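Local coordinates for protein 3-hydroxyadipyl-CoA dehydrogenase (Escherichia coli, PDB 3MOG) that catalyses the NAD+-dependent oxidation of 3-hydroxyadipyl-CoA to 3-oxoadipyl-CoA in the pathway that degrades phenylacetate, and assembles as a homotrimer, at residues Glu94-Glu97 against Val98-Leu102; Val155-Gly158 against Leu159-Ala163; Pro230-Leu233 against Thr234-Gly238; Ser278-Gly281 against Val282-Arg286. All blocks are in the same frame, centred on the assembly; numbering follows the deposited sequence.

Contact 1 (Glu94-Glu97 against Val98-Leu102); sequences ERLE and VKKAL
Glu94 and Lys99 carry the charged part of this helix start. Their side chains run side by side, and the ammonium NZ of Lys99 reaches back to OE1 of Glu94 at 2.9 Å, a salt bridge whose hydrogen bond is weak. Lys99 gets there with its chain extended through chi2 and chi3 and bent at the last torsion (chi4 136°). Thr120 OG1 also bonds OE1 of Glu94 and, weakly, NZ of Lys99, bridging the pair.

The backbone bonds are those of the first turns of a helix whose N-cap position is Arg95. Lys100 N meets Leu96 O at 3.0 Å, and Ala101 N meets Glu97 O at 3.1 Å.

Van der Waals contacts complete the set. CD of Lys100 rests 3.8 Å from both CD1 of Leu96 and OE2 of Glu97, while CG2 of Val98 touches NH2 of Arg95 at 3.5 Å. With alanine in place of Lys100, Leu96 would probably lose the methylene laid against it and Glu97 a nearby positive charge.

Residues 94-102 lead into and begin helix 96-109, the crossover of a beta-alpha-beta unit between strands 87-90 and 115-118; Lys99 touches Glu90 on the former, and Leu96 leans on helix 125-128.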
ATOM      1  N   GLU C  94       2.591  25.285 -11.781  1.00 76.43           N
ATOM      2  CA  GLU C  94       2.987  24.206 -10.876  1.00 81.04           C
ATOM      3  C   GLU C  94       3.500  22.946 -11.576  1.00 81.08           C
ATOM      4  O   GLU C  94       4.214  22.157 -10.966  1.00 85.88           O
ATOM      5  CB  GLU C  94       1.858  23.845  -9.899  1.00 85.23           C
ATOM      6  CG  GLU C  94       1.510  24.928  -8.865  1.00 94.00           C
ATOM      7  CD  GLU C  94       2.531  25.077  -7.722  1.00103.35           C
ATOM      8  OE1 GLU C  94       3.489  24.275  -7.615  1.00 97.56           O
ATOM      9  OE2 GLU C  94       2.365  26.018  -6.915  1.00104.67           O
ATOM     10  N   ARG C  95       3.129  22.750 -12.839  1.00 78.22           N
ATOM     11  CA  ARG C  95       3.620  21.615 -13.631  1.00 74.66           C
ATOM     12  C   ARG C  95       5.142  21.545 -13.646  1.00 68.92           C
ATOM     13  O   ARG C  95       5.806  22.571 -13.804  1.00 69.84           O
ATOM     14  CB  ARG C  95       3.113  21.711 -15.067  1.00 77.16           C
ATOM     15  CG  ARG C  95       1.707  21.176 -15.295  1.00 82.65           C
ATOM     16  CD  ARG C  95       1.521  20.759 -16.763  1.00 90.23           C
ATOM     17  NE  ARG C  95       2.353  19.602 -17.112  1.00 95.14           N
ATOM     18  CZ  ARG C  95       3.459  19.643 -17.853  1.00 92.94           C
ATOM     19  NH1 ARG C  95       4.131  18.527 -18.093  1.00 92.59           N
ATOM     20  NH2 ARG C  95       3.894  20.788 -18.363  1.00 93.65           N
ATOM     21  N   LEU C  96       5.680  20.339 -13.475  1.00 67.77           N
ATOM     22  CA  LEU C  96       7.132  20.120 -13.405  1.00 64.83           C
ATOM     23  C   LEU C  96       7.881  20.589 -14.647  1.00 64.53           C
ATOM     24  O   LEU C  96       8.884  21.301 -14.541  1.00 66.21           O
ATOM     25  CB  LEU C  96       7.454  18.640 -13.131  1.00 62.39           C
ATOM     26  CG  LEU C  96       8.929  18.213 -13.239  1.00 60.32           C
ATOM     27  CD1 LEU C  96       9.809  18.872 -12.174  1.00 54.14           C
ATOM     28  CD2 LEU C  96       9.111  16.687 -13.248  1.00 60.34           C
ATOM     29  N   GLU C  97       7.394  20.173 -15.814  1.00 65.00           N
ATOM     30  CA  GLU C  97       8.081  20.436 -17.089  1.00 67.15           C
ATOM     31  C   GLU C  97       8.168  21.928 -17.457  1.00 58.35           C
ATOM     32  O   GLU C  97       9.165  22.361 -18.019  1.00 52.68           O
ATOM     33  CB  GLU C  97       7.477  19.602 -18.237  1.00 65.76           C
ATOM     34  CG  GLU C  97       7.543  18.065 -18.067  1.00 79.39           C
ATOM     35  CD  GLU C  97       8.923  17.522 -17.638  1.00 87.18           C
ATOM     36  OE1 GLU C  97       8.948  16.625 -16.758  1.00 72.79           O
ATOM     37  OE2 GLU C  97       9.970  17.973 -18.171  1.00 85.06           O
ATOM     38  N   VAL C  98       7.135  22.696 -17.112  1.00 61.60           N
ATOM     39  CA  VAL C  98       7.160  24.162 -17.245  1.00 62.73           C
ATOM     40  C   VAL C  98       8.280  24.795 -16.400  1.00 64.50           C
ATOM     41  O   VAL C  98       9.073  25.593 -16.911  1.00 63.98           O
ATOM     42  CB  VAL C  98       5.799  24.795 -16.867  1.00 63.54           C
ATOM     43  CG1 VAL C  98       5.804  26.292 -17.140  1.00 62.58           C
ATOM     44  CG2 VAL C  98       4.656  24.128 -17.638  1.00 68.37           C
ATOM     45  N   LYS C  99       8.352  24.413 -15.122  1.00 64.04           N
ATOM     46  CA  LYS C  99       9.371  24.934 -14.203  1.00 60.39           C
ATOM     47  C   LYS C  99      10.781  24.595 -14.644  1.00 59.35           C
ATOM     48  O   LYS C  99      11.677  25.440 -14.563  1.00 55.09           O
ATOM     49  CB  LYS C  99       9.147  24.412 -12.785  1.00 60.41           C
ATOM     50  CG  LYS C  99       8.166  25.221 -11.996  1.00 57.07           C
ATOM     51  CD  LYS C  99       7.894  24.585 -10.654  1.00 58.06           C
ATOM     52  CE  LYS C  99       6.909  25.427  -9.873  1.00 55.32           C
ATOM     53  NZ  LYS C  99       5.893  24.573  -9.232  1.00 77.51           N
ATOM     54  N   LYS C 100      10.965  23.359 -15.111  1.00 60.19           N
ATOM     55  CA  LYS C 100      12.265  22.897 -15.604  1.00 63.05           C
ATOM     56  C   LYS C 100      12.714  23.742 -16.791  1.00 64.35           C
ATOM     57  O   LYS C 100      13.877  24.156 -16.857  1.00 62.50           O
ATOM     58  CB  LYS C 100      12.213  21.416 -15.977  1.00 65.69           C
ATOM     59  CG  LYS C 100      12.352  20.460 -14.787  1.00 66.10           C
ATOM     60  CD  LYS C 100      12.084  18.985 -15.175  1.00 62.96           C
ATOM     61  CE  LYS C 100      13.181  18.376 -16.045  1.00 62.16           C
ATOM     62  NZ  LYS C 100      14.504  18.290 -15.366  1.00 71.59           N
ATOM     63  N   ALA C 101      11.770  24.023 -17.694  1.00 60.68           N
ATOM     64  CA  ALA C 101      11.992  24.922 -18.835  1.00 65.13           C
ATOM     65  C   ALA C 101      12.304  26.365 -18.410  1.00 59.83           C
ATOM     66  O   ALA C 101      13.204  26.998 -18.968  1.00 62.06           O
ATOM     67  CB  ALA C 101      10.788  24.891 -19.788  1.00 59.97           C
ATOM     68  N   LEU C 102      11.564  26.870 -17.422  1.00 57.25           N
ATOM     69  CA  LEU C 102      11.795  28.212 -16.883  1.00 56.79           C
ATOM     70  C   LEU C 102      13.179  28.341 -16.254  1.00 62.05           C
ATOM     71  O   LEU C 102      13.891  29.308 -16.521  1.00 66.29           O
ATOM     72  CB  LEU C 102      10.707  28.588 -15.872  1.00 58.07           C
ATOM     73  CG  LEU C 102      10.612  29.992 -15.252  1.00 67.65           C
ATOM     74  CD1 LEU C 102      10.911  31.130 -16.236  1.00 65.04           C
ATOM     75  CD2 LEU C 102       9.219  30.170 -14.677  1.00 65.65           C
TER

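Contact 2 (Val155-Gly158 against Leu159-Ala163); sequences VVSG and LATAA
The flat carbonyl group of Gly158 is approached by Thr161 over one face: Thr161 N stands well above the carbonyl plane, 68° out of it, and makes its 3.2 Å bond to Gly158 O from there instead of along a lone pair. On the amide side of the same glycine, Gly158 N gives its hydrogen to OG1 of Thr161 at 2.8 Å, with a rather bent N-H...O angle of 137°. Thr161 therefore clasps Gly158 twice, by backbone and by side chain. OG1 turns to the amide because it lies beside the backbone N of Thr161 (chi1 -57°); the methyl CG2 then falls 3.9 Å from OG of Ser157, and the two CB atoms of Ser157 and Thr161 meet at 3.8 Å.

The result is a type I beta turn, with Leu159 and Ala160 at its corners, leading from strand 152-157 to helix 163-175. Both corner residues pack on Arg273 of a second subunit.

Since OG1 also bonds Val138 O, this one hydroxyl accepts from Gly158 and donates to strand 138-143, pinning the turn to the neighbouring strand. Valine in place of Thr161 would probably leave Gly158 N without its acceptor and the carbonyl of Val138 without this donor.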
ATOM      1  N   VAL C 155      12.509  27.287   3.885  1.00 43.67           N
ATOM      2  CA  VAL C 155      13.680  27.396   3.024  1.00 42.86           C
ATOM      3  C   VAL C 155      14.122  25.979   2.678  1.00 42.54           C
ATOM      4  O   VAL C 155      14.613  25.242   3.525  1.00 42.91           O
ATOM      5  CB  VAL C 155      14.842  28.153   3.708  1.00 48.45           C
ATOM      6  CG1 VAL C 155      16.077  28.160   2.804  1.00 49.19           C
ATOM      7  CG2 VAL C 155      14.440  29.580   4.073  1.00 43.78           C
ATOM      8  N   VAL C 156      13.924  25.583   1.435  1.00 38.43           N
ATOM      9  CA  VAL C 156      13.983  24.162   1.110  1.00 42.41           C
ATOM     10  C   VAL C 156      15.232  23.786   0.341  1.00 45.82           C
ATOM     11  O   VAL C 156      15.468  24.305  -0.759  1.00 49.73           O
ATOM     12  CB  VAL C 156      12.749  23.729   0.311  1.00 37.77           C
ATOM     13  CG1 VAL C 156      12.640  22.223   0.297  1.00 45.77           C
ATOM     14  CG2 VAL C 156      11.514  24.335   0.901  1.00 36.25           C
ATOM     15  N   SER C 157      16.035  22.894   0.915  1.00 49.32           N
ATOM     16  CA  SER C 157      17.220  22.388   0.220  1.00 47.36           C
ATOM     17  C   SER C 157      16.878  21.208  -0.680  1.00 56.08           C
ATOM     18  O   SER C 157      16.265  20.220  -0.251  1.00 53.49           O
ATOM     19  CB  SER C 157      18.320  21.981   1.191  1.00 50.40           C
ATOM     20  OG  SER C 157      18.777  23.081   1.963  1.00 49.51           O
ATOM     21  N   GLY C 158      17.276  21.320  -1.943  1.00 57.28           N
ATOM     22  CA  GLY C 158      17.360  20.157  -2.808  1.00 58.43           C
ATOM     23  C   GLY C 158      18.663  19.456  -2.502  1.00 53.09           C
ATOM     24  O   GLY C 158      19.475  19.939  -1.694  1.00 53.87           O
ATOM     25  N   LEU C 159      18.875  18.324  -3.166  1.00 54.16           N
ATOM     26  CA  LEU C 159      20.100  17.536  -3.012  1.00 56.14           C
ATOM     27  C   LEU C 159      21.377  18.363  -3.149  1.00 55.20           C
ATOM     28  O   LEU C 159      22.278  18.258  -2.315  1.00 58.04           O
ATOM     29  CB  LEU C 159      20.098  16.397  -4.039  1.00 60.74           C
ATOM     30  CG  LEU C 159      21.232  15.377  -4.068  1.00 55.96           C
ATOM     31  CD1 LEU C 159      21.154  14.473  -2.835  1.00 46.96           C
ATOM     32  CD2 LEU C 159      21.136  14.582  -5.360  1.00 44.87           C
ATOM     33  N   ALA C 160      21.414  19.205  -4.185  1.00 56.58           N
ATOM     34  CA  ALA C 160      22.591  19.994  -4.550  1.00 56.96           C
ATOM     35  C   ALA C 160      22.732  21.324  -3.813  1.00 56.33           C
ATOM     36  O   ALA C 160      23.810  21.918  -3.831  1.00 62.46           O
ATOM     37  CB  ALA C 160      22.606  20.236  -6.065  1.00 55.33           C
ATOM     38  N   THR C 161      21.652  21.782  -3.177  1.00 55.75           N
ATOM     39  CA  THR C 161      21.590  23.122  -2.567  1.00 53.12           C
ATOM     40  C   THR C 161      22.708  23.373  -1.566  1.00 52.09           C
ATOM     41  O   THR C 161      22.800  22.685  -0.543  1.00 53.84           O
ATOM     42  CB  THR C 161      20.238  23.365  -1.844  1.00 51.52           C
ATOM     43  OG1 THR C 161      19.151  23.195  -2.758  1.00 51.36           O
ATOM     44  CG2 THR C 161      20.166  24.773  -1.236  1.00 42.31           C
ATOM     45  N   ALA C 162      23.538  24.374  -1.858  1.00 54.83           N
ATOM     46  CA  ALA C 162      24.612  24.790  -0.954  1.00 55.49           C
ATOM     47  C   ALA C 162      24.081  25.359   0.361  1.00 61.48           C
ATOM     48  O   ALA C 162      22.984  25.931   0.412  1.00 60.37           O
ATOM     49  CB  ALA C 162      25.536  25.790  -1.639  1.00 59.64           C
ATOM     50  N   ALA C 163      24.870  25.181   1.419  1.00 64.36           N
ATOM     51  CA  ALA C 163      24.537  25.669   2.753  1.00 63.82           C
ATOM     52  C   ALA C 163      24.634  27.190   2.898  1.00 62.90           C
ATOM     53  O   ALA C 163      23.886  27.776   3.698  1.00 62.85           O
ATOM     54  CB  ALA C 163      25.396  24.969   3.821  1.00 64.83           C
TER

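Contact 3 (Pro230-Leu233 against Thr234-Gly238); sequences PLEL and TDLIG
Pro230 opens the helix by offering its carbonyl to Thr234, whose N lies 3.0 Å from Pro230 O; the methyl CG2 of Thr234 sits against the same oxygen at 3.2 Å. The proline ring itself faces the other way, onto helices 196-207 and 213-223.

Leu231 O takes two donors. Asp235 N bonds it at 3.0 Å in the usual helical manner, and the hydroxyl OG1 of Thr234 adds a short 2.6 Å bond in the carbonyl plane, on a lone pair. Thr234 manages this by holding OG1 between its backbone N and carbonyl carbon (chi1 64°), folded back along the helix. Gln239 NE2 bonds OG1 as well, so the hydroxyl both gives and receives.

Such a threonine, returning its hydroxyl to a carbonyl of the preceding turn, is a familiar feature of helix interiors; here the helix is 230-237, in the first of the two C-terminal-type domains of this 3-hydroxyacyl-CoA dehydrogenase family chain.

Glu232 O accepts from Leu236 N at 2.9 Å, and CB of Asp235 packs on that oxygen at 3.3 Å. The carboxylate of Glu232 points elsewhere, to a salt bridge with Arg289.

Leu233 finishes the walk. Its carbonyl O receives Ile237 N at 2.8 Å, while CG of Leu233 meets CD1 of Ile237 at 3.8 Å, the two side chains crossing at a slant. Just beyond, Gly238 leaves the helix with a positive phi of 109°.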
ATOM      1  N   PRO C 230     -11.081  21.214  11.877  1.00 48.05           N
ATOM      2  CA  PRO C 230     -10.515  20.700  10.622  1.00 48.56           C
ATOM      3  C   PRO C 230     -11.508  20.684   9.448  1.00 48.80           C
ATOM      4  O   PRO C 230     -11.116  20.961   8.329  1.00 48.76           O
ATOM      5  CB  PRO C 230     -10.102  19.274  10.987  1.00 41.97           C
ATOM      6  CG  PRO C 230     -10.998  18.886  12.104  1.00 33.67           C
ATOM      7  CD  PRO C 230     -11.148  20.167  12.913  1.00 37.78           C
ATOM      8  N   LEU C 231     -12.783  20.410   9.704  1.00 49.81           N
ATOM      9  CA  LEU C 231     -13.738  20.232   8.597  1.00 50.65           C
ATOM     10  C   LEU C 231     -14.164  21.583   8.015  1.00 50.69           C
ATOM     11  O   LEU C 231     -14.115  21.792   6.806  1.00 49.33           O
ATOM     12  CB  LEU C 231     -14.917  19.362   9.030  1.00 53.57           C
ATOM     13  CG  LEU C 231     -14.522  17.946   9.491  1.00 55.91           C
ATOM     14  CD1 LEU C 231     -15.601  17.322  10.343  1.00 51.50           C
ATOM     15  CD2 LEU C 231     -14.210  17.036   8.309  1.00 48.06           C
ATOM     16  N   GLU C 232     -14.507  22.524   8.887  1.00 58.22           N
ATOM     17  CA  GLU C 232     -14.717  23.908   8.469  1.00 56.12           C
ATOM     18  C   GLU C 232     -13.505  24.499   7.719  1.00 53.36           C
ATOM     19  O   GLU C 232     -13.680  25.160   6.695  1.00 54.69           O
ATOM     20  CB  GLU C 232     -15.084  24.779   9.664  1.00 57.13           C
ATOM     21  CG  GLU C 232     -15.468  26.195   9.276  1.00 67.95           C
ATOM     22  CD  GLU C 232     -15.940  27.033  10.443  1.00 76.42           C
ATOM     23  OE1 GLU C 232     -16.220  26.464  11.525  1.00 77.69           O
ATOM     24  OE2 GLU C 232     -16.034  28.268  10.265  1.00 79.14           O
ATOM     25  N   LEU C 233     -12.293  24.257   8.222  1.00 53.09           N
ATOM     26  CA  LEU C 233     -11.063  24.690   7.547  1.00 50.47           C
ATOM     27  C   LEU C 233     -10.908  24.061   6.160  1.00 50.16           C
ATOM     28  O   LEU C 233     -10.476  24.734   5.234  1.00 51.45           O
ATOM     29  CB  LEU C 233      -9.818  24.413   8.404  1.00 50.78           C
ATOM     30  CG  LEU C 233      -8.457  24.969   7.957  1.00 55.00           C
ATOM     31  CD1 LEU C 233      -8.426  26.482   8.050  1.00 60.37           C
ATOM     32  CD2 LEU C 233      -7.325  24.377   8.776  1.00 50.74           C
ATOM     33  N   THR C 234     -11.286  22.797   5.993  1.00 46.86           N
ATOM     34  CA  THR C 234     -11.291  22.228   4.633  1.00 52.77           C
ATOM     35  C   THR C 234     -12.314  22.909   3.704  1.00 58.20           C
ATOM     36  O   THR C 234     -12.042  23.082   2.511  1.00 57.11           O
ATOM     37  CB  THR C 234     -11.499  20.696   4.592  1.00 54.94           C
ATOM     38  OG1 THR C 234     -12.797  20.348   5.090  1.00 51.52           O
ATOM     39  CG2 THR C 234     -10.438  19.980   5.394  1.00 58.54           C
ATOM     40  N   ASP C 235     -13.474  23.292   4.253  1.00 57.56           N
ATOM     41  CA  ASP C 235     -14.484  24.068   3.505  1.00 60.29           C
ATOM     42  C   ASP C 235     -13.954  25.447   3.108  1.00 56.61           C
ATOM     43  O   ASP C 235     -14.247  25.943   2.026  1.00 62.20           O
ATOM     44  CB  ASP C 235     -15.792  24.214   4.300  1.00 54.91           C
ATOM     45  CG  ASP C 235     -16.854  23.177   3.914  1.00 61.76           C
ATOM     46  OD1 ASP C 235     -16.518  22.187   3.231  1.00 54.10           O
ATOM     47  OD2 ASP C 235     -18.038  23.356   4.301  1.00 57.58           O
ATOM     48  N   LEU C 236     -13.139  26.042   3.970  1.00 61.93           N
ATOM     49  CA  LEU C 236     -12.563  27.355   3.700  1.00 61.44           C
ATOM     50  C   LEU C 236     -11.292  27.335   2.864  1.00 59.99           C
ATOM     51  O   LEU C 236     -10.960  28.330   2.235  1.00 66.16           O
ATOM     52  CB  LEU C 236     -12.315  28.094   5.009  1.00 69.06           C
ATOM     53  CG  LEU C 236     -13.292  29.236   5.274  1.00 79.52           C
ATOM     54  CD1 LEU C 236     -13.710  29.258   6.729  1.00 83.55           C
ATOM     55  CD2 LEU C 236     -12.676  30.578   4.852  1.00 85.81           C
ATOM     56  N   ILE C 237     -10.558  26.224   2.885  1.00 61.52           N
ATOM     57  CA  ILE C 237      -9.398  26.070   2.010  1.00 56.76           C
ATOM     58  C   ILE C 237      -9.917  25.695   0.622  1.00 53.27           C
ATOM     59  O   ILE C 237      -9.387  26.144  -0.399  1.00 52.62           O
ATOM     60  CB  ILE C 237      -8.375  25.028   2.560  1.00 56.00           C
ATOM     61  CG1 ILE C 237      -7.640  25.589   3.781  1.00 63.85           C
ATOM     62  CG2 ILE C 237      -7.314  24.656   1.503  1.00 52.36           C
ATOM     63  CD1 ILE C 237      -6.797  24.557   4.526  1.00 60.92           C
ATOM     64  N   GLY C 238     -10.981  24.903   0.597  1.00 51.06           N
ATOM     65  CA  GLY C 238     -11.530  24.409  -0.654  1.00 50.21           C
ATOM     66  C   GLY C 238     -11.221  22.938  -0.746  1.00 53.42           C
ATOM     67  O   GLY C 238     -10.049  22.549  -0.770  1.00 57.92           O
TER

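Contact 4 (Ser278-Gly281 against Val282-Arg286); sequences SGLG and VYDWR
The carbonyl oxygen of Tyr283 gathers several groups of residues 280-281. Gly281 N sends it a nearly straight hydrogen bond of 2.7 Å (N-H...O 168°), CA of Leu280 adds a C-H...O contact at 3.4 Å, and the methyl CD1 of Leu280 lies equally 3.4 Å away. That methyl also reaches CA of Asp284 at 3.7 Å, because CG of Leu280 is turned anti to the backbone N (chi1 -174°) and its branch swings across to Asp284.

A second backbone bond, Trp285 N to Gly279 O at 2.8 Å, lies on the far side of the same pair. Together the two bonds frame Leu280 and Asp284 as a single antiparallel bridge of the non-hydrogen-bonded kind, closing a tight hairpin-like reversal that passes through Val282. Gly279 O further sits at the edge of the Trp285 ring, near its plane, and the guanidinium of Arg286 lays one face over Gly279 C. At the tip, CG1 of Val282 covers part of one face of the Tyr283 ring.

Beyond the bridge, OD1 of Asp284 accepts from Arg286 N at 3.2 Å, an Asx turn, using its anti lone pair; NE of Arg286 lies 3.6 Å from OD1 as a salt bridge. Tyr283 OH bonds Asp217 on helix 213-223.

The chemistry is consistent with a loop shaped by its own backbone bonds and held by carboxylates of two helices, Asp217 and Asp235. The carboxylate of Asp235, on helix 230-237, receives Val282 N, Tyr283 N and Trp285 NE1 from this loop, besides Gln239 NE2; these donors would probably stabilise its negative charge.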
ATOM      1  N   SER C 278     -18.081  27.585  -3.358  1.00 69.10           N
ATOM      2  CA  SER C 278     -19.186  27.110  -4.175  1.00 71.05           C
ATOM      3  C   SER C 278     -20.495  26.997  -3.380  1.00 70.09           C
ATOM      4  O   SER C 278     -21.471  26.410  -3.857  1.00 71.57           O
ATOM      5  CB  SER C 278     -18.819  25.786  -4.878  1.00 73.71           C
ATOM      6  OG  SER C 278     -18.421  24.775  -3.966  1.00 65.97           O
ATOM      7  N   GLY C 279     -20.510  27.570  -2.175  1.00 68.12           N
ATOM      8  CA  GLY C 279     -21.704  27.611  -1.321  1.00 68.36           C
ATOM      9  C   GLY C 279     -22.046  26.373  -0.502  1.00 70.94           C
ATOM     10  O   GLY C 279     -22.815  26.452   0.462  1.00 73.45           O
ATOM     11  N   LEU C 280     -21.497  25.222  -0.888  1.00 72.34           N
ATOM     12  CA  LEU C 280     -21.773  23.955  -0.202  1.00 68.71           C
ATOM     13  C   LEU C 280     -20.533  23.046  -0.178  1.00 70.29           C
ATOM     14  O   LEU C 280     -19.860  22.865  -1.192  1.00 68.37           O
ATOM     15  CB  LEU C 280     -22.962  23.235  -0.856  1.00 67.03           C
ATOM     16  CG  LEU C 280     -23.502  21.954  -0.202  1.00 70.63           C
ATOM     17  CD1 LEU C 280     -24.055  22.221   1.197  1.00 60.66           C
ATOM     18  CD2 LEU C 280     -24.557  21.274  -1.079  1.00 68.65           C
ATOM     19  N   GLY C 281     -20.232  22.493   0.991  1.00 68.62           N
ATOM     20  CA  GLY C 281     -19.149  21.532   1.132  1.00 65.23           C
ATOM     21  C   GLY C 281     -19.566  20.509   2.154  1.00 63.98           C
ATOM     22  O   GLY C 281     -20.564  19.806   1.968  1.00 62.13           O
ATOM     23  N   VAL C 282     -18.798  20.431   3.239  1.00 62.57           N
ATOM     24  CA  VAL C 282     -19.228  19.716   4.432  1.00 60.99           C
ATOM     25  C   VAL C 282     -20.433  20.480   4.972  1.00 62.22           C
ATOM     26  O   VAL C 282     -21.435  19.885   5.375  1.00 64.50           O
ATOM     27  CB  VAL C 282     -18.105  19.659   5.502  1.00 60.87           C
ATOM     28  CG1 VAL C 282     -18.645  19.208   6.838  1.00 52.98           C
ATOM     29  CG2 VAL C 282     -16.994  18.731   5.065  1.00 53.58           C
ATOM     30  N   TYR C 283     -20.325  21.803   4.936  1.00 59.03           N
ATOM     31  CA  TYR C 283     -21.362  22.699   5.417  1.00 63.66           C
ATOM     32  C   TYR C 283     -22.056  23.436   4.286  1.00 66.79           C
ATOM     33  O   TYR C 283     -21.539  23.518   3.164  1.00 64.92           O
ATOM     34  CB  TYR C 283     -20.760  23.733   6.363  1.00 54.27           C
ATOM     35  CG  TYR C 283     -20.127  23.118   7.571  1.00 55.64           C
ATOM     36  CD1 TYR C 283     -18.743  22.967   7.646  1.00 48.14           C
ATOM     37  CD2 TYR C 283     -20.905  22.668   8.635  1.00 53.66           C
ATOM     38  CE1 TYR C 283     -18.149  22.393   8.756  1.00 43.82           C
ATOM     39  CE2 TYR C 283     -20.319  22.092   9.752  1.00 59.17           C
ATOM     40  CZ  TYR C 283     -18.932  21.959   9.804  1.00 54.78           C
ATOM     41  OH  TYR C 283     -18.328  21.388  10.902  1.00 61.11           O
ATOM     42  N   ASP C 284     -23.230  23.976   4.617  1.00 73.64           N
ATOM     43  CA  ASP C 284     -23.968  24.900   3.761  1.00 73.21           C
ATOM     44  C   ASP C 284     -23.532  26.308   4.123  1.00 74.40           C
ATOM     45  O   ASP C 284     -23.658  26.725   5.277  1.00 73.36           O
ATOM     46  CB  ASP C 284     -25.473  24.741   3.994  1.00 73.35           C
ATOM     47  CG  ASP C 284     -26.295  25.144   2.794  1.00 73.25           C
ATOM     48  OD1 ASP C 284     -26.096  26.270   2.282  1.00 67.75           O
ATOM     49  OD2 ASP C 284     -27.138  24.327   2.360  1.00 67.06           O
ATOM     50  N   TRP C 285     -23.012  27.038   3.144  1.00 77.29           N
ATOM     51  CA  TRP C 285     -22.476  28.368   3.409  1.00 84.72           C
ATOM     52  C   TRP C 285     -23.452  29.512   3.100  1.00 90.18           C
ATOM     53  O   TRP C 285     -23.117  30.691   3.274  1.00 90.07           O
ATOM     54  CB  TRP C 285     -21.125  28.545   2.717  1.00 84.62           C
ATOM     55  CG  TRP C 285     -20.061  27.746   3.406  1.00 86.13           C
ATOM     56  CD1 TRP C 285     -19.745  26.433   3.184  1.00 83.63           C
ATOM     57  CD2 TRP C 285     -19.202  28.192   4.459  1.00 82.63           C
ATOM     58  NE1 TRP C 285     -18.733  26.041   4.024  1.00 81.25           N
ATOM     59  CE2 TRP C 285     -18.377  27.099   4.816  1.00 81.32           C
ATOM     60  CE3 TRP C 285     -19.042  29.412   5.131  1.00 83.60           C
ATOM     61  CZ2 TRP C 285     -17.402  27.189   5.816  1.00 78.41           C
ATOM     62  CZ3 TRP C 285     -18.073  29.501   6.129  1.00 88.88           C
ATOM     63  CH2 TRP C 285     -17.266  28.392   6.461  1.00 85.55           C
ATOM     64  N   ARG C 286     -24.659  29.148   2.672  1.00 96.05           N
ATOM     65  CA  ARG C 286     -25.741  30.109   2.457  1.00102.61           C
ATOM     66  C   ARG C 286     -26.334  30.516   3.811  1.00106.75           C
ATOM     67  O   ARG C 286     -26.235  31.683   4.213  1.00104.79           O
ATOM     68  CB  ARG C 286     -26.812  29.519   1.535  1.00100.20           C
ATOM     69  CG  ARG C 286     -26.253  28.962   0.233  1.00103.51           C
ATOM     70  CD  ARG C 286     -27.237  28.014  -0.431  1.00109.63           C
ATOM     71  NE  ARG C 286     -26.557  26.952  -1.172  1.00110.89           N
ATOM     72  CZ  ARG C 286     -26.158  27.040  -2.439  1.00111.18           C
ATOM     73  NH1 ARG C 286     -26.366  28.151  -3.137  1.00111.89           N
ATOM     74  NH2 ARG C 286     -25.548  26.012  -3.010  1.00108.24           N
TER

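From the N terminus, contact 1 closes the first turns of helix 96-109, and contact 2 the turn that carries strand 152-157 toward helix 163-175; both belong to the NAD-binding domain, their centres about 18 Å apart without touching. The chain then enters the first of its two C-terminal-type domains, where contact 3 fastens successive turns of helix 230-237 and contact 4 closes the bend at 278-286. The four follow in series, none nested or crossing. Contacts 3 and 4 alone meet, centres about 10 Å apart, the helix being the platform on which the later loop docks. Contacts 2 and 4 lie on opposite sides of the chain's centre, about 41 Å apart between centres.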